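Local coordinates for synaptic vesicle membrane protein VAT-1 homolog-like (Homo sapiens, PDB 4A27) that probably acts as an oxidoreductase of the quinone oxidoreductase branch of the zinc-containing alcohol dehydrogenase family, its substrate not established, at residues Val37-Leu42 / Glu67-Val72; Gly41-Asp46 / Ile335-Leu340; Ile84-Met89 / Val108-Asp113; Val128-Met133 / Gln157-Leu162; Met144-His149 / Val209-Asp214. All blocks are in the same frame, centred on the assembly; numbering follows the deposited sequence.

Interaction 1 of 5, residues Val37-Leu42 / Glu67-Val72; sequences VKACGL and ECSGIV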
# COMPACT_ATOMS: atom_id res chain seq x y z
N VAL A 37 15.31 32.24 13.28
CA VAL A 37 15.37 30.85 13.66
C VAL A 37 15.69 30.72 15.12
O VAL A 37 16.57 31.40 15.63
CB VAL A 37 16.44 30.10 12.85
CG1 VAL A 37 16.67 28.62 13.35
CG2 VAL A 37 16.06 30.15 11.40
N LYS A 38 14.93 29.88 15.82
CA LYS A 38 15.20 29.59 17.23
C LYS A 38 15.80 28.19 17.41
O LYS A 38 16.59 27.96 18.32
CB LYS A 38 13.92 29.68 18.02
CG LYS A 38 13.31 31.07 18.03
CD LYS A 38 14.06 31.96 19.01
CE LYS A 38 13.45 33.34 19.14
NZ LYS A 38 13.89 33.90 20.47
N ALA A 39 15.36 27.23 16.58
CA ALA A 39 15.90 25.89 16.66
C ALA A 39 15.81 25.20 15.33
O ALA A 39 14.95 25.51 14.51
CB ALA A 39 15.15 25.11 17.73
N CYS A 40 16.68 24.21 15.17
CA CYS A 40 16.78 23.40 13.99
C CYS A 40 16.85 21.92 14.36
O CYS A 40 17.57 21.49 15.30
CB CYS A 40 18.11 23.72 13.23
SG CYS A 40 18.68 25.46 13.22
N GLY A 41 16.23 21.13 13.51
CA GLY A 41 16.26 19.68 13.62
C GLY A 41 17.53 19.08 13.04
O GLY A 41 18.06 19.57 12.03
N LEU A 42 18.08 18.11 13.74
CA LEU A 42 19.18 17.28 13.18
C LEU A 42 18.58 16.00 12.65
O LEU A 42 17.85 15.30 13.37
CB LEU A 42 20.19 16.99 14.26
CG LEU A 42 21.54 17.66 14.09
CD1 LEU A 42 21.89 18.40 15.34
CD2 LEU A 42 22.56 16.57 13.75
N GLU A 67 14.96 21.61 8.50
CA GLU A 67 13.84 21.66 9.46
C GLU A 67 14.22 22.67 10.50
O GLU A 67 15.30 22.59 11.03
CB GLU A 67 13.70 20.27 10.08
CG GLU A 67 12.76 20.09 11.23
CD GLU A 67 12.80 18.64 11.71
OE1 GLU A 67 13.89 18.00 11.74
OE2 GLU A 67 11.71 18.14 11.99
N CYS A 68 13.34 23.62 10.78
CA CYS A 68 13.61 24.62 11.76
C CYS A 68 12.31 25.12 12.37
O CYS A 68 11.21 24.81 11.89
CB CYS A 68 14.39 25.78 11.13
SG CYS A 68 13.35 26.82 10.00
N SER A 69 12.45 25.90 13.44
CA SER A 69 11.30 26.64 14.00
C SER A 69 11.79 28.03 14.40
O SER A 69 12.97 28.26 14.66
CB SER A 69 10.71 25.92 15.22
OG SER A 69 11.66 25.86 16.29
N GLY A 70 10.87 28.98 14.42
CA GLY A 70 11.21 30.32 14.86
C GLY A 70 10.04 31.30 14.71
O GLY A 70 8.87 30.91 14.70
N ILE A 71 10.38 32.59 14.60
CA ILE A 71 9.41 33.70 14.58
C ILE A 71 9.42 34.38 13.21
O ILE A 71 10.50 34.65 12.66
CB ILE A 71 9.73 34.71 15.71
CG1 ILE A 71 9.60 34.03 17.06
CG2 ILE A 71 8.79 35.93 15.68
CD1 ILE A 71 9.96 34.96 18.26
N VAL A 72 8.24 34.54 12.61
CA VAL A 72 8.10 35.28 11.36
C VAL A 72 8.51 36.72 11.60
O VAL A 72 7.89 37.46 12.40
CB VAL A 72 6.65 35.26 10.81
CG1 VAL A 72 6.57 36.07 9.50
CG2 VAL A 72 6.17 33.85 10.60
O HOH W 1 17.59 21.58 10.41

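Interaction 2 of 5, residues Gly41-Asp46 / Ile335-Leu340; sequences GLNFID and IGKLIL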
# COMPACT_ATOMS: atom_id res chain seq x y z
N GLY A 41 16.23 21.13 13.51
CA GLY A 41 16.26 19.68 13.62
C GLY A 41 17.53 19.08 13.04
O GLY A 41 18.06 19.57 12.03
N LEU A 42 18.08 18.11 13.74
CA LEU A 42 19.18 17.28 13.18
C LEU A 42 18.58 16.00 12.65
O LEU A 42 17.85 15.30 13.37
CB LEU A 42 20.19 16.99 14.26
CG LEU A 42 21.54 17.66 14.09
CD1 LEU A 42 21.89 18.40 15.34
CD2 LEU A 42 22.56 16.57 13.75
N ASN A 43 18.84 15.71 11.37
CA ASN A 43 18.34 14.51 10.77
C ASN A 43 19.48 13.69 10.17
O ASN A 43 20.51 14.22 9.78
CB ASN A 43 17.29 14.86 9.69
CG ASN A 43 16.07 15.55 10.28
OD1 ASN A 43 15.19 14.89 10.82
ND2 ASN A 43 16.01 16.91 10.19
N PHE A 44 19.25 12.39 10.06
CA PHE A 44 20.25 11.51 9.50
C PHE A 44 20.72 11.95 8.11
O PHE A 44 21.90 11.83 7.80
CB PHE A 44 19.73 10.08 9.41
CG PHE A 44 20.82 9.08 9.26
CD1 PHE A 44 21.52 8.64 10.39
CD2 PHE A 44 21.17 8.58 8.00
CE1 PHE A 44 22.56 7.71 10.26
CE2 PHE A 44 22.20 7.64 7.86
CZ PHE A 44 22.90 7.20 8.99
N ILE A 45 19.80 12.42 7.27
CA ILE A 45 20.17 12.95 5.97
C ILE A 45 21.28 14.03 6.04
O ILE A 45 22.15 14.11 5.13
CB ILE A 45 18.90 13.45 5.21
CG1 ILE A 45 19.22 13.74 3.74
CG2 ILE A 45 18.34 14.71 5.88
CD1 ILE A 45 19.51 12.51 2.91
N ASP A 46 21.29 14.83 7.11
CA ASP A 46 22.34 15.85 7.30
C ASP A 46 23.74 15.20 7.34
O ASP A 46 24.71 15.77 6.83
CB ASP A 46 22.09 16.73 8.56
CG ASP A 46 20.71 17.43 8.56
OD1 ASP A 46 20.31 17.99 7.51
OD2 ASP A 46 20.02 17.45 9.60
N ILE A 335 17.97 8.92 22.25
CA ILE A 335 16.57 8.54 22.36
C ILE A 335 15.72 9.77 21.94
O ILE A 335 15.58 10.72 22.70
CB ILE A 335 16.21 8.12 23.81
CG1 ILE A 335 16.90 6.81 24.13
CG2 ILE A 335 14.70 7.91 23.99
CD1 ILE A 335 16.82 6.41 25.62
N GLY A 336 15.14 9.73 20.75
CA GLY A 336 14.43 10.91 20.25
C GLY A 336 15.37 11.86 19.53
O GLY A 336 16.49 11.51 19.16
N LYS A 337 14.89 13.07 19.34
CA LYS A 337 15.47 14.00 18.37
C LYS A 337 16.61 14.83 18.93
O LYS A 337 16.56 15.22 20.07
CB LYS A 337 14.37 15.00 17.98
CG LYS A 337 14.72 15.90 16.82
CD LYS A 337 14.23 15.35 15.52
CE LYS A 337 14.72 16.17 14.32
NZ LYS A 337 14.16 15.71 13.03
N LEU A 338 17.61 15.12 18.12
CA LEU A 338 18.65 16.05 18.54
C LEU A 338 18.30 17.39 17.93
O LEU A 338 17.94 17.46 16.77
CB LEU A 338 20.04 15.60 18.05
CG LEU A 338 20.56 14.32 18.70
CD1 LEU A 338 19.72 13.12 18.25
CD2 LEU A 338 22.03 14.17 18.38
N ILE A 339 18.43 18.45 18.70
CA ILE A 339 18.06 19.77 18.28
C ILE A 339 19.19 20.74 18.44
O ILE A 339 19.86 20.76 19.46
CB ILE A 339 16.93 20.32 19.18
CG1 ILE A 339 15.66 19.54 18.91
CG2 ILE A 339 16.75 21.81 18.93
CD1 ILE A 339 15.29 19.53 17.42
N LEU A 340 19.41 21.56 17.41
CA LEU A 340 20.36 22.66 17.49
C LEU A 340 19.58 23.84 18.05
O LEU A 340 18.61 24.29 17.44
CB LEU A 340 20.86 23.04 16.12
CG LEU A 340 21.68 22.01 15.36
CD1 LEU A 340 22.42 22.70 14.20
CD2 LEU A 340 22.65 21.29 16.32
O HOH W 2 17.43 13.90 15.64

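Interaction 3 of 5, residues Ile84-Met89 / Val108-Asp113; sequences IGDRVM and VYKIPD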
# COMPACT_ATOMS: atom_id res chain seq x y z
N ILE A 84 3.70 39.22 11.22
CA ILE A 84 4.99 39.22 11.86
C ILE A 84 4.76 38.88 13.32
O ILE A 84 3.76 39.30 13.91
CB ILE A 84 5.63 40.60 11.68
CG1 ILE A 84 5.81 40.89 10.18
CG2 ILE A 84 6.95 40.69 12.46
CD1 ILE A 84 6.00 42.40 9.87
N GLY A 85 5.67 38.08 13.90
CA GLY A 85 5.53 37.62 15.29
C GLY A 85 4.90 36.23 15.43
O GLY A 85 4.89 35.69 16.52
N ASP A 86 4.31 35.71 14.35
CA ASP A 86 3.74 34.35 14.35
C ASP A 86 4.86 33.31 14.59
O ASP A 86 5.95 33.42 14.06
CB ASP A 86 3.03 34.05 13.02
CG ASP A 86 1.61 34.65 12.94
OD1 ASP A 86 1.03 35.05 13.97
OD2 ASP A 86 1.08 34.72 11.81
N ARG A 87 4.59 32.36 15.45
CA ARG A 87 5.54 31.33 15.79
C ARG A 87 5.30 30.19 14.84
O ARG A 87 4.15 29.78 14.69
CB ARG A 87 5.34 30.91 17.24
CG ARG A 87 5.53 32.07 18.20
CD ARG A 87 5.06 31.76 19.60
NE ARG A 87 5.97 30.86 20.30
CZ ARG A 87 5.81 29.55 20.49
NH1 ARG A 87 4.75 28.90 20.02
NH2 ARG A 87 6.75 28.89 21.13
N VAL A 88 6.36 29.69 14.20
CA VAL A 88 6.20 28.71 13.14
C VAL A 88 7.25 27.61 13.15
O VAL A 88 8.31 27.74 13.77
CB VAL A 88 6.24 29.41 11.80
CG1 VAL A 88 5.07 30.38 11.73
CG2 VAL A 88 7.63 30.14 11.65
N MET A 89 6.94 26.53 12.45
CA MET A 89 7.92 25.52 12.11
C MET A 89 7.87 25.36 10.61
O MET A 89 6.87 25.71 9.97
CB MET A 89 7.61 24.19 12.82
CG MET A 89 6.30 23.55 12.41
SD MET A 89 5.85 22.10 13.43
CE MET A 89 4.11 21.92 12.95
N VAL A 108 5.45 26.22 5.52
CA VAL A 108 5.46 26.83 6.84
C VAL A 108 4.17 26.53 7.57
O VAL A 108 3.10 26.52 6.97
CB VAL A 108 5.65 28.39 6.75
CG1 VAL A 108 5.73 28.98 8.14
CG2 VAL A 108 6.89 28.72 5.95
N TYR A 109 4.26 26.31 8.87
CA TYR A 109 3.10 25.92 9.65
C TYR A 109 3.14 26.63 10.96
O TYR A 109 4.16 26.63 11.64
CB TYR A 109 3.05 24.40 9.89
CG TYR A 109 3.46 23.63 8.68
CD1 TYR A 109 2.56 23.28 7.70
CD2 TYR A 109 4.78 23.25 8.51
CE1 TYR A 109 2.98 22.58 6.57
CE2 TYR A 109 5.19 22.58 7.41
CZ TYR A 109 4.31 22.27 6.42
OH TYR A 109 4.74 21.54 5.31
N LYS A 110 2.02 27.23 11.31
CA LYS A 110 1.87 27.93 12.57
C LYS A 110 1.85 26.92 13.66
O LYS A 110 1.22 25.88 13.54
CB LYS A 110 0.53 28.66 12.59
CG LYS A 110 0.44 29.79 11.60
CD LYS A 110 -0.81 30.60 11.87
CE LYS A 110 -0.91 31.82 11.00
NZ LYS A 110 -2.16 32.58 11.31
N ILE A 111 2.54 27.21 14.76
CA ILE A 111 2.53 26.30 15.87
C ILE A 111 1.64 26.82 17.00
O ILE A 111 1.43 28.01 17.16
CB ILE A 111 3.98 25.89 16.35
CG1 ILE A 111 4.77 27.10 16.86
CG2 ILE A 111 4.72 25.19 15.20
CD1 ILE A 111 6.18 26.77 17.37
N PRO A 112 1.11 25.90 17.81
CA PRO A 112 0.36 26.33 18.99
C PRO A 112 1.23 27.02 20.04
O PRO A 112 2.43 26.72 20.15
CB PRO A 112 -0.17 25.00 19.58
CG PRO A 112 0.19 23.92 18.61
CD PRO A 112 1.28 24.44 17.73
N ASP A 113 0.61 27.88 20.84
CA ASP A 113 1.30 28.63 21.90
C ASP A 113 1.92 27.70 22.95
O ASP A 113 2.94 28.03 23.54
CB ASP A 113 0.31 29.60 22.60
CG ASP A 113 -0.22 30.71 21.66
OD1 ASP A 113 0.40 31.00 20.61
OD2 ASP A 113 -1.26 31.31 21.98
O HOH W 3 2.23 29.90 18.97

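Interaction 4 of 5, residues Val128-Met133 / Gln157-Leu162; sequences VTAYVM and QAVAQL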
# COMPACT_ATOMS: atom_id res chain seq x y z
N VAL A 128 5.63 13.82 10.38
CA VAL A 128 5.02 13.72 9.06
C VAL A 128 5.46 12.39 8.43
O VAL A 128 4.67 11.71 7.80
CB VAL A 128 5.35 14.95 8.14
CG1 VAL A 128 4.86 14.73 6.76
CG2 VAL A 128 4.73 16.27 8.69
N THR A 129 6.72 12.01 8.58
CA THR A 129 7.18 10.75 8.00
C THR A 129 6.36 9.59 8.55
O THR A 129 5.86 8.74 7.82
CB THR A 129 8.69 10.57 8.29
OG1 THR A 129 9.40 11.60 7.62
CG2 THR A 129 9.22 9.19 7.85
N ALA A 130 6.26 9.56 9.85
CA ALA A 130 5.52 8.53 10.56
C ALA A 130 4.09 8.47 10.09
O ALA A 130 3.56 7.41 9.77
CB ALA A 130 5.58 8.82 12.07
N TYR A 131 3.47 9.62 9.97
CA TYR A 131 2.06 9.66 9.65
C TYR A 131 1.85 9.19 8.22
O TYR A 131 0.94 8.37 7.93
CB TYR A 131 1.51 11.08 9.82
CG TYR A 131 0.04 11.14 9.76
CD1 TYR A 131 -0.64 11.17 8.55
CD2 TYR A 131 -0.71 11.13 10.92
CE1 TYR A 131 -2.04 11.18 8.51
CE2 TYR A 131 -2.07 11.15 10.88
CZ TYR A 131 -2.75 11.17 9.67
OH TYR A 131 -4.15 11.23 9.68
N VAL A 132 2.70 9.67 7.32
CA VAL A 132 2.48 9.38 5.93
C VAL A 132 2.70 7.89 5.68
O VAL A 132 1.94 7.28 4.89
CB VAL A 132 3.33 10.25 5.01
CG1 VAL A 132 3.10 9.80 3.60
CG2 VAL A 132 2.93 11.74 5.14
N MET A 133 3.70 7.31 6.33
CA MET A 133 3.95 5.88 6.15
C MET A 133 2.80 5.02 6.63
O MET A 133 2.47 4.02 5.99
CB MET A 133 5.24 5.46 6.82
CG MET A 133 6.48 6.07 6.18
SD MET A 133 8.04 5.32 6.80
CE MET A 133 7.81 5.70 8.57
N GLN A 157 9.88 6.69 17.64
CA GLN A 157 8.99 7.11 18.70
C GLN A 157 7.72 7.79 18.16
O GLN A 157 6.65 7.65 18.77
CB GLN A 157 9.73 8.08 19.65
CG GLN A 157 10.72 7.38 20.57
CD GLN A 157 10.03 6.54 21.62
OE1 GLN A 157 9.45 7.09 22.55
NE2 GLN A 157 10.07 5.20 21.46
N ALA A 158 7.84 8.54 17.07
CA ALA A 158 6.66 9.13 16.44
C ALA A 158 5.71 8.02 15.95
O ALA A 158 4.49 8.11 16.11
CB ALA A 158 7.06 10.09 15.27
N VAL A 159 6.27 6.96 15.37
CA VAL A 159 5.47 5.80 14.93
C VAL A 159 4.71 5.15 16.13
O VAL A 159 3.49 4.87 16.05
CB VAL A 159 6.34 4.76 14.17
CG1 VAL A 159 5.64 3.38 13.99
CG2 VAL A 159 6.83 5.25 12.75
N ALA A 160 5.39 4.96 17.27
CA ALA A 160 4.76 4.30 18.45
C ALA A 160 3.61 5.13 18.96
O ALA A 160 2.58 4.61 19.28
CB ALA A 160 5.76 4.05 19.57
N GLN A 161 3.79 6.44 19.01
CA GLN A 161 2.76 7.30 19.56
C GLN A 161 1.54 7.32 18.63
O GLN A 161 0.42 7.35 19.10
CB GLN A 161 3.29 8.74 19.70
CG GLN A 161 4.33 8.87 20.79
CD GLN A 161 4.81 10.28 20.97
OE1 GLN A 161 4.11 11.23 20.61
NE2 GLN A 161 5.99 10.44 21.58
N LEU A 162 1.77 7.36 17.32
CA LEU A 162 0.66 7.39 16.38
C LEU A 162 -0.10 6.06 16.34
O LEU A 162 -1.32 6.07 16.22
CB LEU A 162 1.12 7.79 14.97
CG LEU A 162 1.50 9.22 14.79
CD1 LEU A 162 2.27 9.42 13.45
CD2 LEU A 162 0.18 10.05 14.89

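Interaction 5 of 5, residues Met144-His149 / Val209-Asp214; sequences MSVLVH and VDIVLD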
# COMPACT_ATOMS: atom_id res chain seq x y z
N MET A 144 -4.22 -4.30 13.87
CA MET A 144 -3.04 -4.65 13.09
C MET A 144 -1.79 -4.65 13.94
O MET A 144 -1.80 -4.21 15.07
CB MET A 144 -2.87 -3.67 11.94
CG MET A 144 -3.97 -3.83 10.94
SD MET A 144 -3.85 -2.79 9.49
CE MET A 144 -2.15 -2.94 9.13
N SER A 145 -0.69 -5.13 13.36
CA SER A 145 0.54 -5.10 14.06
C SER A 145 1.65 -4.51 13.19
O SER A 145 1.63 -4.61 11.95
CB SER A 145 0.86 -6.52 14.55
OG SER A 145 1.50 -7.26 13.53
N VAL A 146 2.59 -3.85 13.85
CA VAL A 146 3.63 -3.08 13.22
C VAL A 146 4.99 -3.43 13.83
O VAL A 146 5.12 -3.50 15.06
CB VAL A 146 3.42 -1.57 13.42
CG1 VAL A 146 4.53 -0.80 12.67
CG2 VAL A 146 2.01 -1.14 12.96
N LEU A 147 5.98 -3.60 12.98
CA LEU A 147 7.34 -3.71 13.43
C LEU A 147 8.09 -2.45 13.09
O LEU A 147 8.20 -2.09 11.91
CB LEU A 147 8.07 -4.91 12.78
CG LEU A 147 9.57 -5.09 13.14
CD1 LEU A 147 9.79 -5.16 14.66
CD2 LEU A 147 10.18 -6.36 12.54
N VAL A 148 8.64 -1.82 14.13
CA VAL A 148 9.41 -0.61 14.00
C VAL A 148 10.86 -0.83 14.40
O VAL A 148 11.14 -1.06 15.56
CB VAL A 148 8.85 0.49 14.93
CG1 VAL A 148 9.26 1.86 14.41
CG2 VAL A 148 7.33 0.36 14.95
N HIS A 149 11.76 -0.73 13.43
CA HIS A 149 13.19 -0.80 13.69
C HIS A 149 13.70 0.52 14.29
O HIS A 149 13.12 1.55 14.01
CB HIS A 149 13.91 -1.15 12.38
CG HIS A 149 13.83 -2.61 12.04
ND1 HIS A 149 13.07 -3.08 11.00
CD2 HIS A 149 14.37 -3.69 12.64
CE1 HIS A 149 13.17 -4.40 10.94
NE2 HIS A 149 13.95 -4.79 11.93
N VAL A 209 3.86 -9.67 11.03
CA VAL A 209 3.20 -8.36 11.15
C VAL A 209 2.59 -7.84 9.84
O VAL A 209 2.95 -8.26 8.74
CB VAL A 209 4.19 -7.30 11.72
CG1 VAL A 209 4.58 -7.64 13.16
CG2 VAL A 209 5.41 -7.22 10.83
N ASP A 210 1.67 -6.89 10.00
CA ASP A 210 1.04 -6.22 8.89
C ASP A 210 1.93 -5.18 8.23
O ASP A 210 1.87 -5.01 7.00
CB ASP A 210 -0.24 -5.52 9.36
CG ASP A 210 -1.25 -6.50 9.91
OD1 ASP A 210 -1.85 -7.20 9.07
OD2 ASP A 210 -1.41 -6.61 11.15
N ILE A 211 2.75 -4.49 9.03
CA ILE A 211 3.60 -3.42 8.51
C ILE A 211 5.00 -3.51 9.09
O ILE A 211 5.17 -3.59 10.33
CB ILE A 211 3.05 -2.04 8.86
CG1 ILE A 211 1.62 -1.84 8.36
CG2 ILE A 211 4.04 -0.92 8.37
CD1 ILE A 211 1.01 -0.54 8.94
N VAL A 212 6.00 -3.48 8.21
CA VAL A 212 7.38 -3.36 8.66
C VAL A 212 7.92 -2.00 8.18
O VAL A 212 7.81 -1.71 6.98
CB VAL A 212 8.29 -4.49 8.14
CG1 VAL A 212 9.77 -4.23 8.61
CG2 VAL A 212 7.82 -5.87 8.64
N LEU A 213 8.51 -1.23 9.10
CA LEU A 213 9.12 0.07 8.82
C LEU A 213 10.61 0.01 9.06
O LEU A 213 11.08 -0.20 10.20
CB LEU A 213 8.54 1.16 9.68
CG LEU A 213 7.04 1.27 9.64
CD1 LEU A 213 6.57 2.22 10.71
CD2 LEU A 213 6.63 1.71 8.21
N ASP A 214 11.37 0.18 7.98
CA ASP A 214 12.79 -0.06 8.02
C ASP A 214 13.58 1.10 7.44
O ASP A 214 13.46 1.43 6.24
CB ASP A 214 13.09 -1.30 7.18
CG ASP A 214 14.48 -1.86 7.44
OD1 ASP A 214 15.13 -1.44 8.43
OD2 ASP A 214 14.89 -2.75 6.67
O HOH W 4 11.85 2.19 11.67

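Interaction 1 of 5, residues Val37-Leu42 / Glu67-Val72
A classic beta bulge marks this antiparallel strand pair in the GroES-like domain, where Lys38 and Ala39 both face Ser69. Ser69 O takes two backbone donors, Lys38 N at 2.8 Å and Ala39 N at 3.2 Å. The first lies in the carbonyl plane and the second is tilted 31° from it. Past the bulge the pairing is regular. Ser69 N donates to Ala39 O at 2.7 Å, and Gly41 N to Glu67 O. Cys40 and Cys68 form a non-hydrogen-bonded pair with side chains on the same face. Ala39 and Ser69 put theirs on the other, where Ala39 CB and Ser69 OG are 3.8 Å apart. Ser69 OG itself bonds to Phe117 O, at the helix 117-121 that covers this face. At the outer end the Lys38 chain, bent at chi2, brings CE obliquely to Ile71 CD1. Lys38 NZ goes on to a salt bridge with Glu343. Glu67 runs out extended, with CG anti to the backbone N (chi1 171°). This lays OE1, salt-bridged to Lys337, 3.5 Å from Gly41 CA, where a side chain would clash with it. Between the two backbones, a water donates to Gly41 O and Glu67 O, at 2.6 Å each.

Interaction 2 of 5, residues Gly41-Asp46 / Ile335-Leu340
Lys337 reaches across to Asn43 and ends with NZ 2.6 Å from Asn43 OD1. The ammonium sits 36° out of the amide carbonyl plane, so it approaches OD1 from above and not along a lone pair. The lysine chain leaves with CG anti to the backbone N (chi1 -171°), bends at chi2 and then runs straight. On the way its CE passes 3.4 Å from Leu42 O and 3.9 Å from Gly41 CA. Asn43 CG lies anti to its carbonyl carbon (chi1 -63°), which turns the amide back toward the lysine. Both groups also hold Glu67 OE1, NZ by a salt bridge and Asn43 ND2 by a hydrogen bond, so the three polar ends are closed on one another in a buried setting. A leucine in place of Asn43 would probably leave Lys337 NZ without its amide acceptor and Glu67 with one donor fewer. The Asn43 backbone N donates to Asp46 OD2 at 2.7 Å, on the anti side of that oxygen. On the other face Leu42 CB packs 4.0 Å from Leu338 CB, and both leucines rest on helix 322-330. Leu42 N bonds to Leu338 O at 3.1 Å. A water links Leu42 O to Leu338 N. The arrangement is an antiparallel strand pairing that ties the end of strand 32-42 in the GroES-like domain to the late strand 337-341.

Interaction 3 of 5, residues Ile84-Met89 / Val108-Asp113
Strands 87-89 and 108-110 run antiparallel at 136° in the mixed sheet of the GroES-like domain, with Met89 and Tyr109 as a hydrogen-bonded pair. Met89 N and Tyr109 O, and Tyr109 N and Met89 O, are each 2.9 Å apart. Both donors lie nearly along the C=O axis. Beyond the strand, Ile111 N still donates to Arg87 O. Ile111 is the apolar centre. Its CG1 stands between the backbone N and the carbonyl carbon (chi1 63°), and CG2 then faces Met89, 3.6 Å from Met89 CG. The rest of the methionine follows this methyl, its SD also close. It then crosses Tyr109 at about a right angle, with CE near the tyrosine CB. Tyr109 packs in turn on helix 290-305. On the other face Val88 CB meets Val108 CG1 at 3.7 Å. Further out, Asp86 OD2 makes a long salt bridge with Lys110 NZ, 3.9 Å away, and accepts a hydrogen bond from Glu83 N. The Arg87 chain crosses Ile111 at about a right angle and bends at chi3. NH1 thereby comes 3.6 Å from Ile111 CG1, while NH2 bonds to Met115 O and the group makes a cation-pi contact with Phe117. NH1 has a weak bond to Pro112 O, and a water in the guanidinium plane accepts from NH1 at 2.9 Å and donates to Ile111 O and Asp113 OD1.

Interaction 4 of 5, residues Val128-Met133 / Gln157-Leu162
Ala130 CB is the hub of this contact and touches three residues of the facing helix. It meets Leu162 CD1 at 3.6 Å, Ala158 CB at 3.7 Å and Val159 CG2 at 3.8 Å. The small methyl points toward segment 157-162 and sits among these partners. A side chain this small is consistent with the close approach of the backbones, 5.2 Å between Ala130 CA and Val159 CA. Leu162 uses one branch for most of the work. With CG anti to the carbonyl carbon (chi1 -72°), it lays CD1 over the Ala130 methyl and 3.7 Å from Tyr131 N. The same methyl lies 4.1 Å from Tyr131 CB. The other branch, CD2, comes to the edge of the tyrosine ring, near its plane. At the far side Met133 CE makes a looser touch on Val159 CG2, at 4.3 Å. The two helices cross at -52° with 8.6 Å between the axes of these short pieces. Helix 154-163 follows strand 145-148 of the Rossmann-like parallel sheet, so the contact packs helix 124-137 onto a helix of that nucleotide-binding type of fold. A second shell frames both sides. Helix 290-305 covers Tyr131 through Val296 and Lys299, and Leu162 through Leu303. Tyr131 also meets the ring of Phe135, their planes at about 50°. Phe278 of strand 274-278 lies against Thr129, Val132 and Met133.

Interaction 5 of 5, residues Met144-His149 / Val209-Asp214
Asp210 turns its CG anti to its own carbonyl carbon (chi1 -62°), and this swings OD2 to Ser145 N, 2.8 Å away. The oxygen uses its anti lone pair for that bond. Met144 lies against the same carboxylate, with CB 3.4 Å from Asp210 OD2. The bend at chi3 (43°) turns its methyl CE to Ile211 CD1, 4.0 Å away. Asp210 OD2 has a second partner, Lys229 NZ, in a salt bridge. A valine at Asp210 would probably leave Ser145 N without its acceptor here and Lys229 without its charge partner. Next along, Leu147 N bonds to Ile211 O at 2.8 Å and Leu213 N to Leu147 O at 3.0 Å, both nearly straight. The strands run parallel, 15° apart. Val146 and Ile211 lie side by side on one face and point the same way. Val146 CG1 also meets Leu213 CD1 there, on the face covered by helix 154-163. The opposite face holds Leu147, its CB 4.0 Å from Val209 CG2. At the last pair His149 N makes a weak bond to Leu213 O. The histidine ring crosses Asp214 obliquely, with ND1 3.7 Å from OD1, while Asp214 OD2 bonds to Tyr234 OH. Strands 145-148 and 209-215 are neighbours at the centre of a six-stranded parallel sheet of order 3-2-1-4-5-6, the hallmark of the Rossmann fold.

Interactions 1, 2 and 3 share one mixed sheet. Interactions 1 and 2 have centres about 12 Å apart and both use Gly41 and Leu42. A salt bridge joins them, Glu67 OE1 to Lys337 NZ at 2.6 Å. Interaction 3 continues the sheet from interaction 1, with centres about 10 Å apart and Gly70 O 2.8 Å from Val88 N. Interactions 4 and 5 belong with the parallel sheet and its helices. Val159 CG1 packs 3.6 Å from both Leu213 CD1 and Val148 CG2, joining interactions 4 and 5. Interactions 1 and 5 lie on opposite sides of the chain's centre, their centres about 31 Å apart. Interaction 4 comes within about 5 Å of interaction 2, nearest atoms, without touching.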